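Local coordinates for protein T cell receptor mu chain (Monodelphis domestica, PDB 7L15) that forms the mu chain of the marsupial gamma-mu T cell receptor, whose variable domain probably takes part in antigen recognition, at residues T25-A28 against G29-L32; A72-G75 against R76-S79. All blocks are in the same frame, centred on the assembly; numbering follows the deposited sequence.

From the N terminus, interaction 1 comes first: it closes the reversal in which strand 17-27 gives way to strand 32-39. Interaction 2 follows some forty residues later and closes the loop from strand 70-72 into strand 77-82. The two lie in series, neither nested nor crossed, and their nearest atoms stay about 7 Å apart. Both belong to the immunoglobulin V-set domain and are linked through strand 87-92, which pairs with 32-39 along one edge and with 77-82 along the other. The residues just after that strand serve both: Leu95 bonds to the backbone of Gly29 and Lys30 and Glu93 to that of Arg76, so two neighbouring turns share one connection.

Interaction 1 (T25-A28 against G29-L32)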
loop_
_atom_site.group_PDB
_atom_site.type_symbol
_atom_site.label_atom_id
_atom_site.label_comp_id
_atom_site.label_asym_id
_atom_site.label_seq_id
_atom_site.Cartn_x
_atom_site.Cartn_y
_atom_site.Cartn_z
ATOM N N THR A 25 -17.555 -4.848 1.861
ATOM C CA THR A 25 -16.740 -6.060 1.839
ATOM C C THR A 25 -17.326 -7.041 0.840
ATOM O O THR A 25 -18.521 -7.334 0.884
ATOM C CB THR A 25 -16.657 -6.690 3.220
ATOM O OG1 THR A 25 -16.057 -5.752 4.103
ATOM C CG2 THR A 25 -15.803 -7.973 3.198
ATOM N N TYR A 26 -16.499 -7.485 -0.096
ATOM C CA TYR A 26 -16.923 -8.373 -1.161
ATOM C C TYR A 26 -16.141 -9.675 -1.075
ATOM O O TYR A 26 -15.021 -9.716 -0.562
ATOM C CB TYR A 26 -16.715 -7.730 -2.540
ATOM C CG TYR A 26 -17.682 -6.593 -2.852
ATOM C CD1 TYR A 26 -17.491 -5.310 -2.318
ATOM C CD2 TYR A 26 -18.765 -6.793 -3.708
ATOM C CE1 TYR A 26 -18.373 -4.267 -2.607
ATOM C CE2 TYR A 26 -19.644 -5.767 -3.994
ATOM C CZ TYR A 26 -19.448 -4.509 -3.442
ATOM O OH TYR A 26 -20.335 -3.511 -3.746
ATOM N N GLN A 27 -16.737 -10.739 -1.585
ATOM C CA GLN A 27 -16.048 -12.012 -1.712
ATOM C C GLN A 27 -15.374 -12.073 -3.071
ATOM O O GLN A 27 -15.940 -11.622 -4.075
ATOM C CB GLN A 27 -17.022 -13.185 -1.569
ATOM C CG GLN A 27 -17.730 -13.246 -0.223
ATOM C CD GLN A 27 -18.790 -14.332 -0.178
ATOM O OE1 GLN A 27 -18.914 -15.150 -1.100
ATOM N NE2 GLN A 27 -19.568 -14.341 0.892
ATOM N N ALA A 28 -14.171 -12.646 -3.093
ATOM C CA ALA A 28 -13.471 -12.889 -4.341
ATOM C C ALA A 28 -14.354 -13.665 -5.313
ATOM O O ALA A 28 -15.145 -14.527 -4.911
ATOM C CB ALA A 28 -12.168 -13.654 -4.074
ATOM N N GLY A 29 -14.217 -13.349 -6.600
ATOM C CA GLY A 29 -15.074 -13.902 -7.629
ATOM C C GLY A 29 -16.342 -13.117 -7.882
ATOM O O GLY A 29 -16.947 -13.264 -8.954
ATOM N N LYS A 30 -16.757 -12.274 -6.943
ATOM C CA LYS A 30 -17.980 -11.515 -7.155
ATOM C C LYS A 30 -17.726 -10.316 -8.064
ATOM O O LYS A 30 -16.590 -9.974 -8.409
ATOM C CB LYS A 30 -18.570 -11.043 -5.826
ATOM C CG LYS A 30 -19.088 -12.169 -4.929
ATOM C CD LYS A 30 -20.427 -12.678 -5.390
ATOM C CE LYS A 30 -21.179 -13.333 -4.245
ATOM N NZ LYS A 30 -21.742 -14.628 -4.693
ATOM N N THR A 31 -18.810 -9.665 -8.450
ATOM C CA THR A 31 -18.746 -8.499 -9.309
ATOM C C THR A 31 -18.891 -7.240 -8.465
ATOM O O THR A 31 -19.792 -7.143 -7.628
ATOM C CB THR A 31 -19.828 -8.568 -10.383
ATOM O OG1 THR A 31 -19.513 -9.641 -11.283
ATOM C CG2 THR A 31 -19.914 -7.238 -11.166
ATOM N N LEU A 32 -17.991 -6.292 -8.676
ATOM C CA LEU A 32 -18.086 -4.991 -8.039
ATOM C C LEU A 32 -18.964 -4.081 -8.894
ATOM O O LEU A 32 -18.755 -3.981 -10.103
ATOM C CB LEU A 32 -16.691 -4.394 -7.869
ATOM C CG LEU A 32 -16.624 -3.035 -7.174
ATOM C CD1 LEU A 32 -17.142 -3.174 -5.751
ATOM C CD2 LEU A 32 -15.203 -2.514 -7.195
#
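The aromatic ring of Tyr26 carries the methyl CD1 of Leu32 on one face. This carbon sits 3.8 Å from the ring centroid, 25° off the normal, in a CH-pi contact displaced toward the CE1-CZ side of the rim, where Leu32 CD1 comes within 3.5 Å of Tyr26 CZ. The two side chains cross at about a right angle, one branch of the leucine reaching over the ring. That reach depends on Leu32 holding CG anti to its backbone N (chi1 -178°), which swings the end of the side chain closer than its CB direction suggests. Obliquely to the ring lies the backbone oxygen Thr31 O, 3.9 Å from Tyr26 CE2. The phenol keeps its polar tip satisfied through a hydrogen bond between Tyr26 OH and Gly22 O, so a tyrosine can pack its ring against the following segment with its hydroxyl bonded.

Beyond the ring the chain reverses in a type II beta turn from Gln27 to Lys30. Lys30 N donates to Gln27 O over 3.1 Å. Gly29 occupies the third position with phi 88°, and having no CB it avoids a collision with the carbonyl oxygen of Ala28. Lys30 turns its CG beside its own backbone N, which brings Lys30 CG to 3.3 Å from Gln27 O and 4.1 Å from Gln27 CB; the first two carbons of its side chain lie against the turn, while the bend at chi2 leads the rest away, suiting a long chain with a charged end at an exposed place.

Around this reversal, Tyr26 and Ala28 bond by their backbones to strand 124-129, whose Val126 also meets Leu32. Leu95 touches both Tyr26 and Leu32, while Ile92 of strand 87-92 packs on Leu32 as it enters strand 32-39.

Interaction 2 (A72-G75 against R76-S79); sequences ATEG and RITS
The loop that leads from strand 70-72 into strand 77-82 of the V-set domain ends in a type I beta turn from Glu74 to Ile77, closed by a 3.1 Å hydrogen bond from Ile77 N to Glu74 O. The side chains of Glu74 and Arg76, the first and third residues of this turn, lie side by side and point the same way. Arg76 NE donates to Glu74 OE1 at 2.7 Å, nearly straight at 160°, in a salt bridge. The carboxylate oxygen lies at the edge of the guanidinium, in its plane, yet is itself approached from above the carboxylate plane, since the two groups are turned 46° apart. Glu74 OE2 stays 3.5 Å from Arg76 NH2, and a single hydrogen bond carries the bridge. Arg76 accepts the crowded chi1 of 66°, then extends as far as NE, which draws its chain alongside Glu74.

On the inner side of the loop, Thr73 CG2 touches the tip of Ile77, CD1, at 3.6 Å. Ala72 CB lies 3.2 Å from the backbone oxygen Ile77 O, with Ile77 CG2 further off at 4.2 Å; a small methyl suits this spot beside the buried, branched isoleucine, which also packs on Leu90 and Ile92.

Arg76 has further partners: NH1 bonds to Glu93 O, and NH2 forms a salt bridge with Asp99. This pairing of an arginine just before the D strand with an aspartate shortly before the F-strand cysteine, here Cys105, is a hallmark of immunoglobulin V domains.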
loop_
_atom_site.group_PDB
_atom_site.type_symbol
_atom_site.label_atom_id
_atom_site.label_comp_id
_atom_site.label_asym_id
_atom_site.label_seq_id
_atom_site.Cartn_x
_atom_site.Cartn_y
_atom_site.Cartn_z
ATOM N N ALA A 72 -10.839 0.989 -20.904
ATOM C CA ALA A 72 -10.558 0.432 -19.590
ATOM C C ALA A 72 -9.208 -0.261 -19.622
ATOM O O ALA A 72 -8.637 -0.534 -20.681
ATOM C CB ALA A 72 -11.652 -0.539 -19.121
ATOM N N THR A 73 -8.716 -0.539 -18.428
ATOM C CA THR A 73 -7.404 -1.127 -18.245
ATOM C C THR A 73 -7.433 -2.644 -18.449
ATOM O O THR A 73 -6.423 -3.222 -18.851
ATOM C CB THR A 73 -6.910 -0.712 -16.845
ATOM O OG1 THR A 73 -5.481 -0.760 -16.779
ATOM C CG2 THR A 73 -7.510 -1.587 -15.785
ATOM N N GLU A 74 -8.579 -3.296 -18.219
ATOM C CA GLU A 74 -8.719 -4.745 -18.351
ATOM C C GLU A 74 -10.109 -5.082 -18.880
ATOM O O GLU A 74 -11.064 -4.332 -18.681
ATOM C CB GLU A 74 -8.544 -5.477 -17.009
ATOM C CG GLU A 74 -7.270 -5.237 -16.229
ATOM C CD GLU A 74 -7.295 -5.991 -14.893
ATOM O OE1 GLU A 74 -7.833 -7.117 -14.864
ATOM O OE2 GLU A 74 -6.804 -5.461 -13.874
ATOM N N GLY A 75 -10.233 -6.264 -19.488
ATOM C CA GLY A 75 -11.531 -6.694 -19.995
ATOM C C GLY A 75 -12.616 -6.789 -18.932
ATOM O O GLY A 75 -13.778 -6.464 -19.189
ATOM N N ARG A 76 -12.262 -7.249 -17.732
ATOM C CA ARG A 76 -13.251 -7.437 -16.672
ATOM C C ARG A 76 -13.754 -6.110 -16.064
ATOM O O ARG A 76 -14.692 -6.142 -15.254
ATOM C CB ARG A 76 -12.675 -8.348 -15.582
ATOM C CG ARG A 76 -11.492 -7.756 -14.819
ATOM C CD ARG A 76 -10.735 -8.777 -13.939
ATOM N NE ARG A 76 -9.702 -8.044 -13.206
ATOM C CZ ARG A 76 -9.782 -7.664 -11.932
ATOM N NH1 ARG A 76 -10.836 -7.987 -11.187
ATOM N NH2 ARG A 76 -8.788 -6.963 -11.401
ATOM N N ILE A 77 -13.202 -4.962 -16.468
ATOM C CA ILE A 77 -13.530 -3.641 -15.924
ATOM C C ILE A 77 -14.289 -2.831 -16.971
ATOM O O ILE A 77 -13.836 -2.720 -18.118
ATOM C CB ILE A 77 -12.253 -2.891 -15.517
ATOM C CG1 ILE A 77 -11.479 -3.683 -14.453
ATOM C CG2 ILE A 77 -12.577 -1.427 -15.088
ATOM C CD1 ILE A 77 -10.274 -2.964 -13.893
ATOM N N THR A 78 -15.430 -2.253 -16.590
ATOM C CA THR A 78 -16.180 -1.396 -17.509
ATOM C C THR A 78 -16.863 -0.274 -16.730
ATOM O O THR A 78 -17.024 -0.336 -15.510
ATOM C CB THR A 78 -17.242 -2.166 -18.326
ATOM O OG1 THR A 78 -18.105 -2.874 -17.438
ATOM C CG2 THR A 78 -16.612 -3.179 -19.304
ATOM N N SER A 79 -17.270 0.759 -17.456
ATOM C CA SER A 79 -18.027 1.849 -16.870
ATOM C C SER A 79 -19.169 2.216 -17.809
ATOM O O SER A 79 -19.167 1.858 -18.984
ATOM C CB SER A 79 -17.133 3.057 -16.585
ATOM O OG SER A 79 -16.425 3.416 -17.751
#